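Local coordinates for methanosaeta concilii ACLY-B (Methanothrix soehngenii, PDB 6ZNW), which is the B subunit of an ATP-citrate lyase, which uses ATP to convert citrate and coenzyme A into acetyl-CoA and oxaloacetate, probably by way of citryl-CoA, at residues A402-L407 with Q503-Y508; A428-K433 with L594-Y599; G452-A457 with G542-L547. All coordinates share one frame; numbering follows the deposited sequence.

Interaction 1 of 3, residues A402-L407 with Q503-Y508; sequences AHFIEL and QLLISY
Tyr508 reaches from helix 500-512 onto His403, Phe404 and Leu407 of helix 399-411. The Tyr508 and Phe404 rings form an oblique aromatic pair, with centroids 5.9 Å apart and planes inclined at 33°. Phe404 CD1 and Tyr508 CD1 make the nearest ring contact, at 3.6 Å; the tyrosine atom lies at the edge of the phenylalanine ring, close to its plane. Leu407 supports the root of the tyrosine, its CD2 methyl sitting 3.5 Å from Tyr508 CB and touching the adjoining ring carbon CG as the two side chains pass in opposite directions. At the far end of the ring, Tyr508 OH comes within 3.5 Å of His403 CB. Leu505 adds a second apolar contact: its CD2 lies 3.9 Å from Phe404 CE1, and these side chains cross at about a right angle.

Tyr508 spans the interface because its CG stands anti to the backbone N (chi1 -176°), which carries the ring across to the other helix. There its hydroxyl hydrogen-bonds to the backbone oxygen of Tyr400, anchoring the polar end of an otherwise hydrophobic side chain. The helix segments run almost antiparallel, at 174°, with a closest axis approach of 11.2 Å. This wide spacing is filled by the two rings and the two leucines. Burial is uneven: Phe404 and Leu505 are enclosed, whereas His403 lies on the exposed margin.

Within the helical domain of citrate synthase type, helix 540-554 packs beneath the buried side, bringing Leu547 against both Phe404 and Leu505. Phe513 meets the Phe404 ring edge-to-face. On another flank, Leu378 of a second subunit packs on Leu407 and Leu504, so this pair of antiparallel helices also contributes to an intersubunit surface.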
loop_
_atom_site.group_PDB
_atom_site.type_symbol
_atom_site.label_atom_id
_atom_site.label_comp_id
_atom_site.label_asym_id
_atom_site.label_seq_id
_atom_site.Cartn_x
_atom_site.Cartn_y
_atom_site.Cartn_z
ATOM N N ALA B 402 0.048 27.314 13.706
ATOM C CA ALA B 402 0.168 26.902 12.298
ATOM C C ALA B 402 1.667 26.813 11.904
ATOM O O ALA B 402 2.058 25.871 11.229
ATOM C CB ALA B 402 -0.550 27.899 11.402
ATOM N N HIS B 403 2.516 27.751 12.410
ATOM C CA HIS B 403 3.962 27.745 12.160
ATOM C C HIS B 403 4.664 26.596 12.859
ATOM O O HIS B 403 5.668 26.124 12.335
ATOM C CB HIS B 403 4.630 29.100 12.509
ATOM C CG HIS B 403 4.180 30.254 11.647
ATOM N ND1 HIS B 403 3.390 30.064 10.508
ATOM C CD2 HIS B 403 4.396 31.585 11.804
ATOM C CE1 HIS B 403 3.158 31.271 10.024
ATOM N NE2 HIS B 403 3.753 32.219 10.763
ATOM N N PHE B 404 4.154 26.135 14.030
ATOM C CA PHE B 404 4.738 24.966 14.700
ATOM C C PHE B 404 4.468 23.699 13.844
ATOM O O PHE B 404 5.320 22.816 13.773
ATOM C CB PHE B 404 4.188 24.753 16.124
ATOM C CG PHE B 404 4.797 23.559 16.843
ATOM C CD1 PHE B 404 6.103 23.600 17.310
ATOM C CD2 PHE B 404 4.066 22.387 17.031
ATOM C CE1 PHE B 404 6.660 22.511 17.961
ATOM C CE2 PHE B 404 4.629 21.287 17.691
ATOM C CZ PHE B 404 5.930 21.349 18.133
ATOM N N ILE B 405 3.298 23.607 13.201
ATOM C CA ILE B 405 2.988 22.473 12.331
ATOM C C ILE B 405 3.972 22.465 11.130
ATOM O O ILE B 405 4.499 21.420 10.753
ATOM C CB ILE B 405 1.508 22.517 11.849
ATOM C CG1 ILE B 405 0.535 22.275 13.017
ATOM C CG2 ILE B 405 1.256 21.524 10.693
ATOM C CD1 ILE B 405 -0.934 22.579 12.687
ATOM N N GLU B 406 4.190 23.628 10.530
ATOM C CA GLU B 406 5.133 23.766 9.424
ATOM C C GLU B 406 6.578 23.476 9.840
ATOM O O GLU B 406 7.305 22.869 9.064
ATOM C CB GLU B 406 5.044 25.144 8.777
ATOM C CG GLU B 406 3.729 25.309 8.041
ATOM C CD GLU B 406 3.646 26.584 7.222
ATOM O OE1 GLU B 406 2.525 27.098 7.012
ATOM O OE2 GLU B 406 4.709 27.054 6.764
ATOM N N LEU B 407 6.974 23.884 11.051
ATOM C CA LEU B 407 8.297 23.600 11.609
ATOM C C LEU B 407 8.487 22.070 11.758
ATOM O O LEU B 407 9.504 21.548 11.337
ATOM C CB LEU B 407 8.481 24.297 12.963
ATOM C CG LEU B 407 9.854 24.101 13.602
ATOM C CD1 LEU B 407 10.961 24.702 12.718
ATOM C CD2 LEU B 407 9.922 24.728 15.010
ATOM N N GLN B 503 16.104 19.618 20.085
ATOM C CA GLN B 503 16.485 20.933 20.592
ATOM C C GLN B 503 15.758 22.062 19.853
ATOM O O GLN B 503 15.321 23.010 20.480
ATOM C CB GLN B 503 18.009 21.149 20.484
ATOM C CG GLN B 503 18.853 20.209 21.335
ATOM C CD GLN B 503 20.337 20.301 21.007
ATOM O OE1 GLN B 503 20.827 21.306 20.467
ATOM N NE2 GLN B 503 21.089 19.256 21.331
ATOM N N LEU B 504 15.680 21.989 18.525
ATOM C CA LEU B 504 15.015 22.985 17.686
ATOM C C LEU B 504 13.515 23.051 17.994
ATOM O O LEU B 504 12.989 24.152 18.103
ATOM C CB LEU B 504 15.217 22.643 16.213
ATOM C CG LEU B 504 16.600 22.905 15.655
ATOM C CD1 LEU B 504 16.756 22.217 14.279
ATOM C CD2 LEU B 504 16.888 24.353 15.622
ATOM N N LEU B 505 12.834 21.884 18.174
ATOM C CA LEU B 505 11.421 21.867 18.540
ATOM C C LEU B 505 11.214 22.460 19.959
ATOM O O LEU B 505 10.302 23.258 20.173
ATOM C CB LEU B 505 10.865 20.438 18.482
ATOM C CG LEU B 505 10.730 19.840 17.073
ATOM C CD1 LEU B 505 10.568 18.360 17.136
ATOM C CD2 LEU B 505 9.618 20.535 16.268
ATOM N N ILE B 506 12.069 22.100 20.908
ATOM C CA ILE B 506 12.004 22.625 22.277
ATOM C C ILE B 506 12.245 24.130 22.311
ATOM O O ILE B 506 11.510 24.813 23.040
ATOM C CB ILE B 506 12.971 21.839 23.210
ATOM C CG1 ILE B 506 12.472 20.371 23.438
ATOM C CG2 ILE B 506 13.257 22.583 24.538
ATOM C CD1 ILE B 506 13.404 19.472 24.254
ATOM N N SER B 507 13.221 24.673 21.528
ATOM C CA SER B 507 13.434 26.132 21.573
ATOM C C SER B 507 12.228 26.884 21.044
ATOM O O SER B 507 11.849 27.895 21.620
ATOM C CB SER B 507 14.699 26.587 20.849
ATOM O OG SER B 507 15.800 25.745 21.142
ATOM N N TYR B 508 11.597 26.383 19.979
ATOM C CA TYR B 508 10.411 27.046 19.440
ATOM C C TYR B 508 9.253 27.102 20.482
ATOM O O TYR B 508 8.645 28.159 20.673
ATOM C CB TYR B 508 9.954 26.372 18.143
ATOM C CG TYR B 508 8.794 27.109 17.524
ATOM C CD1 TYR B 508 7.493 26.868 17.937
ATOM C CD2 TYR B 508 8.997 28.063 16.542
ATOM C CE1 TYR B 508 6.422 27.553 17.387
ATOM C CE2 TYR B 508 7.936 28.786 16.011
ATOM C CZ TYR B 508 6.640 28.483 16.396
ATOM O OH TYR B 508 5.573 29.170 15.875
#

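Interaction 2 of 3, residues A428-K433 with L594-Y599. With Q5B ((3S)-citryl-Coenzyme A), chain F.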
loop_
_atom_site.group_PDB
_atom_site.type_symbol
_atom_site.label_atom_id
_atom_site.label_comp_id
_atom_site.label_asym_id
_atom_site.label_seq_id
_atom_site.Cartn_x
_atom_site.Cartn_y
_atom_site.Cartn_z
ATOM N N ALA B 428 12.068 -0.345 -3.530
ATOM C CA ALA B 428 10.980 -0.361 -4.522
ATOM C C ALA B 428 11.407 0.484 -5.753
ATOM O O ALA B 428 11.160 0.075 -6.871
ATOM C CB ALA B 428 9.697 0.228 -3.888
ATOM N N SER B 429 12.032 1.669 -5.539
ATOM C CA SER B 429 12.537 2.509 -6.634
ATOM C C SER B 429 13.639 1.777 -7.443
ATOM O O SER B 429 13.575 1.788 -8.680
ATOM C CB SER B 429 13.087 3.824 -6.086
ATOM O OG SER B 429 13.445 4.654 -7.176
ATOM N N CYS B 430 14.582 1.040 -6.763
ATOM C CA CYS B 430 15.611 0.220 -7.423
ATOM C C CYS B 430 14.995 -0.929 -8.199
ATOM O O CYS B 430 15.603 -1.419 -9.129
ATOM C CB CYS B 430 16.652 -0.277 -6.422
ATOM S SG CYS B 430 17.685 1.046 -5.719
ATOM N N ALA B 431 13.808 -1.407 -7.793
ATOM C CA ALA B 431 13.077 -2.478 -8.486
ATOM C C ALA B 431 12.274 -1.893 -9.704
ATOM O O ALA B 431 11.500 -2.605 -10.330
ATOM C CB ALA B 431 12.129 -3.176 -7.493
ATOM N N GLY B 432 12.488 -0.610 -10.040
ATOM C CA GLY B 432 11.837 0.004 -11.176
ATOM C C GLY B 432 10.413 0.389 -10.907
ATOM O O GLY B 432 9.667 0.529 -11.861
ATOM N N LYS B 433 9.991 0.534 -9.621
ATOM C CA LYS B 433 8.608 0.897 -9.340
ATOM C C LYS B 433 8.359 2.379 -9.571
ATOM O O LYS B 433 9.276 3.205 -9.401
ATOM C CB LYS B 433 8.198 0.498 -7.899
ATOM C CG LYS B 433 8.185 -1.044 -7.680
ATOM C CD LYS B 433 7.256 -1.756 -8.674
ATOM C CE LYS B 433 5.850 -1.346 -8.291
ATOM N NZ LYS B 433 4.834 -1.917 -9.160
ATOM N N LEU B 594 20.219 8.288 -10.202
ATOM C CA LEU B 594 21.459 7.511 -10.124
ATOM C C LEU B 594 21.480 6.301 -11.083
ATOM O O LEU B 594 22.527 5.664 -11.224
ATOM C CB LEU B 594 21.670 7.020 -8.674
ATOM C CG LEU B 594 22.067 8.098 -7.655
ATOM C CD1 LEU B 594 21.897 7.587 -6.209
ATOM C CD2 LEU B 594 23.487 8.679 -7.961
ATOM N N GLY B 595 20.336 5.944 -11.670
ATOM C CA GLY B 595 20.221 4.773 -12.532
ATOM C C GLY B 595 20.470 3.501 -11.751
ATOM O O GLY B 595 20.969 2.529 -12.309
ATOM N N SER B 596 20.110 3.480 -10.455
ATOM C CA SER B 596 20.338 2.337 -9.579
ATOM C C SER B 596 19.767 1.010 -10.115
ATOM O O SER B 596 18.707 0.980 -10.738
ATOM C CB SER B 596 19.762 2.604 -8.197
ATOM O OG SER B 596 20.401 3.754 -7.681
ATOM N N ARG B 597 20.474 -0.068 -9.838
ATOM C CA ARG B 597 20.063 -1.392 -10.265
ATOM C C ARG B 597 19.166 -1.997 -9.186
ATOM O O ARG B 597 19.177 -1.558 -8.019
ATOM C CB ARG B 597 21.293 -2.321 -10.467
ATOM C CG ARG B 597 22.410 -1.888 -11.433
ATOM C CD ARG B 597 22.025 -0.862 -12.483
ATOM N NE ARG B 597 21.260 -1.443 -13.578
ATOM C CZ ARG B 597 20.370 -0.775 -14.309
ATOM N NH1 ARG B 597 19.705 -1.391 -15.280
ATOM N NH2 ARG B 597 20.108 0.507 -14.048
ATOM N N LEU B 598 18.494 -3.104 -9.544
ATOM C CA LEU B 598 17.673 -3.894 -8.636
ATOM C C LEU B 598 18.531 -4.327 -7.407
ATOM O O LEU B 598 19.709 -4.641 -7.554
ATOM C CB LEU B 598 17.198 -5.117 -9.414
ATOM C CG LEU B 598 16.443 -6.172 -8.607
ATOM C CD1 LEU B 598 14.999 -5.747 -8.360
ATOM C CD2 LEU B 598 16.404 -7.404 -9.328
ATOM N N TYR B 599 17.976 -4.207 -6.200
ATOM C CA TYR B 599 18.664 -4.615 -4.995
ATOM C C TYR B 599 18.228 -6.047 -4.666
ATOM O O TYR B 599 17.044 -6.417 -4.811
ATOM C CB TYR B 599 18.204 -3.704 -3.836
ATOM C CG TYR B 599 18.833 -4.016 -2.499
ATOM C CD1 TYR B 599 20.202 -3.840 -2.290
ATOM C CD2 TYR B 599 18.071 -4.528 -1.451
ATOM C CE1 TYR B 599 20.781 -4.115 -1.055
ATOM C CE2 TYR B 599 18.633 -4.781 -0.207
ATOM C CZ TYR B 599 19.981 -4.548 -0.005
ATOM O OH TYR B 599 20.542 -4.800 1.213
HETATM N N Q5B F . 21.068 -7.724 -19.355
HETATM C C Q5B F . 16.802 -7.338 -12.993
HETATM O O Q5B F . 19.559 -7.304 -13.292
HETATM C C1 Q5B F . 17.506 -8.472 -13.756
HETATM C C10 Q5B F . 18.976 -8.375 -19.523
HETATM C C11 Q5B F . 20.080 -8.002 -20.267
HETATM C C12 Q5B F . 19.002 -8.271 -22.174
HETATM C C13 Q5B F . 17.808 -8.694 -20.239
HETATM C C14 Q5B F . 17.556 -8.137 -15.272
HETATM C C15 Q5B F . 16.211 -7.743 -15.889
HETATM C C16 Q5B F . 14.239 -8.465 -17.154
HETATM C C17 Q5B F . 13.179 -8.423 -16.070
HETATM C C18 Q5B F . 12.808 -9.804 -15.575
HETATM C C19 Q5B F . 12.209 -11.187 -13.650
HETATM C C2 Q5B F . 16.759 -9.796 -13.507
HETATM C C20 Q5B F . 13.307 -11.914 -12.891
HETATM C C21 Q5B F . 11.957 -12.695 -10.614
HETATM C C22 Q5B F . 11.519 -13.712 -9.592
HETATM C C23 Q5B F . 12.609 -14.229 -8.639
HETATM C C24 Q5B F . 13.655 -13.141 -8.326
HETATM C C25 Q5B F . 14.938 -13.478 -7.555
HETATM C C26 Q5B F . 11.908 -14.692 -7.351
HETATM C C3 Q5B F . 18.918 -8.580 -13.198
HETATM C C4 Q5B F . 23.499 -6.604 -16.562
HETATM C C5 Q5B F . 24.013 -6.739 -17.986
HETATM C C6 Q5B F . 23.883 -5.529 -18.909
HETATM C C7 Q5B F . 22.486 -5.694 -19.503
HETATM C C8 Q5B F . 22.402 -7.217 -19.639
HETATM C C9 Q5B F . 20.512 -7.949 -18.123
HETATM N N1 Q5B F . 19.263 -8.343 -18.166
HETATM N N2 Q5B F . 20.159 -7.933 -21.600
HETATM N N3 Q5B F . 17.858 -8.629 -21.591
HETATM N N4 Q5B F . 16.649 -9.011 -19.663
HETATM N N5 Q5B F . 15.569 -8.683 -16.606
HETATM N N6 Q5B F . 12.672 -9.946 -14.257
HETATM O O1 Q5B F . 21.880 -8.008 -12.518
HETATM O O10 Q5B F . 26.801 -4.121 -19.609
HETATM O O11 Q5B F . 26.644 -5.585 -21.762
HETATM O O12 Q5B F . 24.905 -3.783 -21.311
HETATM O O13 Q5B F . 15.749 -6.609 -15.703
HETATM O O14 Q5B F . 12.597 -10.721 -16.361
HETATM O O15 Q5B F . 11.868 -11.515 -10.459
HETATM O O16 Q5B F . 15.897 -12.690 -7.528
HETATM O O17 Q5B F . 14.965 -14.664 -6.930
HETATM O O18 Q5B F . 11.866 -14.009 -6.351
HETATM O O19 Q5B F . 11.229 -15.835 -7.465
HETATM O O2 Q5B F . 20.830 -5.637 -12.086
HETATM O O20 Q5B F . 13.280 -15.315 -9.281
HETATM O O21 Q5B F . 18.186 -9.193 -15.987
HETATM O O3 Q5B F . 21.537 -6.398 -14.402
HETATM O O4 Q5B F . 20.130 -4.707 -15.830
HETATM O O5 Q5B F . 22.171 -3.938 -14.527
HETATM O O6 Q5B F . 22.533 -5.531 -16.487
HETATM O O7 Q5B F . 23.296 -7.779 -18.691
HETATM O O8 Q5B F . 22.218 -5.025 -20.731
HETATM O O9 Q5B F . 24.835 -5.818 -19.957
HETATM P P Q5B F . 21.019 -6.868 -12.968
HETATM P P1 Q5B F . 21.495 -5.083 -15.310
HETATM P P2 Q5B F . 25.875 -4.793 -20.651
HETATM S S Q5B F . 12.647 -13.408 -12.057
#
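Cys430 nests against Ser596 and Arg597 where helix 420-430 ends in a Schellman motif. Gly432 has positive phi there, and Lys433 N and Gly432 N bond back to the oxygens of Ala428 and Ser429. The tight, buried part of the contact centres on the cysteine. Cys430 SG lies 3.6 Å from Ser596 CB, and Cys430 CB lies 3.3 Å from Arg597 O. A CA-H...O contact joins Leu598 CA to Cys430 O at 3.3 Å. Beside it, the Leu598 CD1 methyl rests on Ala431 CB, 3.9 Å away.

The Arg597 side chain forms the looser side. Its CB points away from the helix end, and bends at chi2 and chi3 take the guanidinium to citryl-coenzyme A. Arg501, His490 and Arg580 of a third subunit and Ser49 of a fourth bind the same ligand, so this loop contributes to a site shared between chains. Arg449 of the third subunit also hydrogen-bonds to the backbone oxygens of Cys430 and Ser596.

Three guanidinium nitrogens are used. NH2 holds Gly595 O in the guanidinium plane and probably steadies the group; NH1 makes a weak bond to ligand O4; and Arg597 NE donates to ligand O5 at 2.8 Å, with an N-H...O angle of 160°.

Interaction 3 of 3, residues G452-A457 with G542-L547; sequences GAIDDA and GCIGIL. With Q5B ((3S)-citryl-Coenzyme A), chain C.
This is a buried, close-packed helix contact in the citrate synthase-like domain, in which Ile454 and Ala457 of helix 454-466 meet a glycine-bearing face of helix 540-554. Ile454 CA comes within 4.9 Å of Gly545 CA, and Ala457 CA within 5.2 Å of Gly542 CA, so the backbones approach closely, with side chains of one helix lying on the glycine backbone of the other. Ala457 CB meets Gly542 CA directly at 3.7 Å.

Ile454 provides the larger surface. Its CG2 branch, anti to the backbone N, lies against the Gly545 backbone, 3.5 Å from Gly545 N. The same methyl is 3.9 Å from Ile544 CG2, while Ile454 CD1 continues the apolar seam toward Ile544 CD1. Around this pair, Phe576 of helix 573-593 touches Ile454, and Leu505 of helix 500-512 touches Ile544.

Next to Ile454 in the chain, Ala453 lines the pocket of citryl-coenzyme A. Its CB approaches the ligand amide, 3.4 Å from O14. Packing carries the contact, without hydrogen bonds or salt bridges between the two segments, which is consistent with shape fit helping to place residues 452-457 beside the pantetheine arm.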
loop_
_atom_site.group_PDB
_atom_site.type_symbol
_atom_site.label_atom_id
_atom_site.label_comp_id
_atom_site.label_asym_id
_atom_site.label_seq_id
_atom_site.Cartn_x
_atom_site.Cartn_y
_atom_site.Cartn_z
ATOM N N GLY B 452 5.692 6.206 13.796
ATOM C CA GLY B 452 4.367 6.168 14.405
ATOM C C GLY B 452 4.297 5.984 15.911
ATOM O O GLY B 452 3.333 5.407 16.428
ATOM N N ALA B 453 5.281 6.487 16.637
ATOM C CA ALA B 453 5.251 6.474 18.110
ATOM C C ALA B 453 4.640 7.787 18.663
ATOM O O ALA B 453 4.494 7.901 19.874
ATOM C CB ALA B 453 6.666 6.339 18.649
ATOM N N ILE B 454 4.376 8.802 17.803
ATOM C CA ILE B 454 3.907 10.108 18.252
ATOM C C ILE B 454 2.594 10.006 19.053
ATOM O O ILE B 454 2.519 10.551 20.147
ATOM C CB ILE B 454 3.813 11.149 17.092
ATOM C CG1 ILE B 454 5.076 11.146 16.181
ATOM C CG2 ILE B 454 3.495 12.539 17.629
ATOM C CD1 ILE B 454 5.093 12.238 15.009
ATOM N N ASP B 455 1.576 9.310 18.527
ATOM C CA ASP B 455 0.287 9.210 19.208
ATOM C C ASP B 455 0.419 8.568 20.594
ATOM O O ASP B 455 -0.217 9.029 21.543
ATOM C CB ASP B 455 -0.694 8.329 18.420
ATOM C CG ASP B 455 -1.163 8.841 17.088
ATOM O OD1 ASP B 455 -1.001 10.036 16.830
ATOM O OD2 ASP B 455 -1.726 8.030 16.310
ATOM N N ASP B 456 1.178 7.443 20.682
ATOM C CA ASP B 456 1.380 6.751 21.936
ATOM C C ASP B 456 2.193 7.558 22.895
ATOM O O ASP B 456 1.853 7.519 24.065
ATOM C CB ASP B 456 1.934 5.357 21.728
ATOM C CG ASP B 456 0.900 4.545 20.974
ATOM O OD1 ASP B 456 -0.241 4.421 21.476
ATOM O OD2 ASP B 456 1.187 4.136 19.826
ATOM N N ALA B 457 3.199 8.351 22.434
ATOM C CA ALA B 457 3.978 9.216 23.349
ATOM C C ALA B 457 3.074 10.243 23.965
ATOM O O ALA B 457 3.080 10.410 25.191
ATOM C CB ALA B 457 5.148 9.898 22.636
ATOM N N GLY B 542 8.587 11.441 20.342
ATOM C CA GLY B 542 8.149 11.759 21.691
ATOM C C GLY B 542 8.082 13.257 21.870
ATOM O O GLY B 542 7.111 13.784 22.424
ATOM N N CYS B 543 9.084 13.956 21.334
ATOM C CA CYS B 543 9.112 15.413 21.417
ATOM C C CYS B 543 7.894 16.070 20.705
ATOM O O CYS B 543 7.237 16.914 21.281
ATOM C CB CYS B 543 10.423 15.937 20.859
ATOM S SG CYS B 543 10.664 17.686 21.174
ATOM N N ILE B 544 7.562 15.634 19.487
ATOM C CA ILE B 544 6.408 16.159 18.750
ATOM C C ILE B 544 5.075 15.918 19.490
ATOM O O ILE B 544 4.293 16.843 19.586
ATOM C CB ILE B 544 6.371 15.591 17.289
ATOM C CG1 ILE B 544 7.590 16.072 16.471
ATOM C CG2 ILE B 544 5.060 15.965 16.582
ATOM C CD1 ILE B 544 7.915 15.144 15.158
ATOM N N GLY B 545 4.843 14.696 19.981
ATOM C CA GLY B 545 3.601 14.316 20.652
ATOM C C GLY B 545 3.375 15.100 21.931
ATOM O O GLY B 545 2.292 15.655 22.158
ATOM N N ILE B 546 4.420 15.168 22.766
ATOM C CA ILE B 546 4.375 15.894 24.012
ATOM C C ILE B 546 4.163 17.410 23.771
ATOM O O ILE B 546 3.310 18.021 24.433
ATOM C CB ILE B 546 5.651 15.566 24.831
ATOM C CG1 ILE B 546 5.569 14.143 25.414
ATOM C CG2 ILE B 546 5.911 16.594 25.902
ATOM C CD1 ILE B 546 6.941 13.498 25.634
ATOM N N LEU B 547 4.900 18.000 22.822
ATOM C CA LEU B 547 4.767 19.431 22.552
ATOM C C LEU B 547 3.432 19.782 21.951
ATOM O O LEU B 547 2.920 20.868 22.219
ATOM C CB LEU B 547 5.901 19.954 21.668
ATOM C CG LEU B 547 7.249 20.067 22.342
ATOM C CD1 LEU B 547 8.295 20.583 21.356
ATOM C CD2 LEU B 547 7.187 20.992 23.607
HETATM N N Q5B C . 14.756 0.185 25.697
HETATM C C Q5B C . 13.034 1.059 18.275
HETATM O O Q5B C . 15.291 -0.030 19.463
HETATM C C1 Q5B C . 13.830 1.877 19.305
HETATM C C10 Q5B C . 13.157 1.613 25.212
HETATM C C11 Q5B C . 13.715 0.890 26.250
HETATM C C12 Q5B C . 12.267 1.691 27.710
HETATM C C13 Q5B C . 12.042 2.412 25.524
HETATM C C14 Q5B C . 13.243 1.655 20.725
HETATM C C15 Q5B C . 11.730 1.863 20.836
HETATM C C16 Q5B C . 9.902 3.384 21.428
HETATM C C17 Q5B C . 9.331 3.686 20.055
HETATM C C18 Q5B C . 9.716 5.064 19.563
HETATM C C19 Q5B C . 10.376 6.434 17.649
HETATM C C2 Q5B C . 13.789 3.367 18.915
HETATM C C20 Q5B C . 11.853 6.619 17.346
HETATM C C21 Q5B C . 11.749 7.706 14.811
HETATM C C22 Q5B C . 12.107 8.740 13.775
HETATM C C23 Q5B C . 13.559 8.722 13.272
HETATM C C24 Q5B C . 14.136 7.292 13.246
HETATM C C25 Q5B C . 15.624 7.046 12.966
HETATM C C26 Q5B C . 13.562 9.331 11.860
HETATM C C3 Q5B C . 15.270 1.385 19.251
HETATM C C4 Q5B C . 17.326 -1.988 23.790
HETATM C C5 Q5B C . 17.352 -1.966 25.310
HETATM C C6 Q5B C . 16.463 -2.962 26.053
HETATM C C7 Q5B C . 15.131 -2.222 26.164
HETATM C C8 Q5B C . 15.610 -0.783 26.369
HETATM C C9 Q5B C . 14.772 0.524 24.370
HETATM N N1 Q5B C . 13.838 1.377 24.027
HETATM N N2 Q5B C . 13.318 0.888 27.527
HETATM N N3 Q5B C . 11.615 2.426 26.810
HETATM N N4 Q5B C . 11.361 3.116 24.623
HETATM N N5 Q5B C . 11.311 3.026 21.365
HETATM N N6 Q5B C . 10.089 5.156 18.287
HETATM O O1 Q5B C . 17.816 -0.346 19.547
HETATM O O10 Q5B C . 18.189 -5.347 27.574
HETATM O O11 Q5B C . 17.918 -3.793 29.652
HETATM O O12 Q5B C . 15.867 -4.797 28.529
HETATM O O13 Q5B C . 10.951 0.990 20.430
HETATM O O14 Q5B C . 9.634 6.042 20.297
HETATM O O15 Q5B C . 11.261 6.648 14.555
HETATM O O16 Q5B C . 16.149 5.946 13.202
HETATM O O17 Q5B C . 16.317 8.081 12.469
HETATM O O18 Q5B C . 13.589 8.652 10.858
HETATM O O19 Q5B C . 13.389 10.654 11.824
HETATM O O2 Q5B C . 16.128 -2.141 18.629
HETATM O O20 Q5B C . 14.350 9.500 14.173
HETATM O O21 Q5B C . 13.963 2.428 21.679
HETATM O O3 Q5B C . 16.271 -1.559 21.096
HETATM O O4 Q5B C . 13.930 -2.460 21.860
HETATM O O5 Q5B C . 15.811 -4.056 21.252
HETATM O O6 Q5B C . 16.101 -2.599 23.327
HETATM O O7 Q5B C . 16.911 -0.683 25.810
HETATM O O8 Q5B C . 14.235 -2.646 27.185
HETATM O O9 Q5B C . 17.049 -2.997 27.373
HETATM P P Q5B C . 16.481 -1.024 19.608
HETATM P P1 Q5B C . 15.421 -2.686 21.846
HETATM P P2 Q5B C . 17.313 -4.296 28.297
HETATM S S Q5B C . 12.146 8.190 16.447
#

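In the fold
All three contacts belong to the citrate synthase-like part of the chain. Interactions 1 and 3 are neighbours, with centres about 14 Å apart: helices 500-512 and 540-554 pack together through Leu505, Ile544 and Leu547. Interaction 3 is wholly buried and untouched by other subunits, whereas interaction 1 is partly exposed and borders a second subunit. Interaction 2 is also buried, joining a helix end to a loop at a subunit junction. Aromatic side chains span the wider helix pair in interaction 1; glycines allow the backbones to approach closely in interaction 3. Interactions 2 and 3 approach different copies of citryl-coenzyme A: charge meets phosphate in interaction 2, a methyl meets an amide in interaction 3.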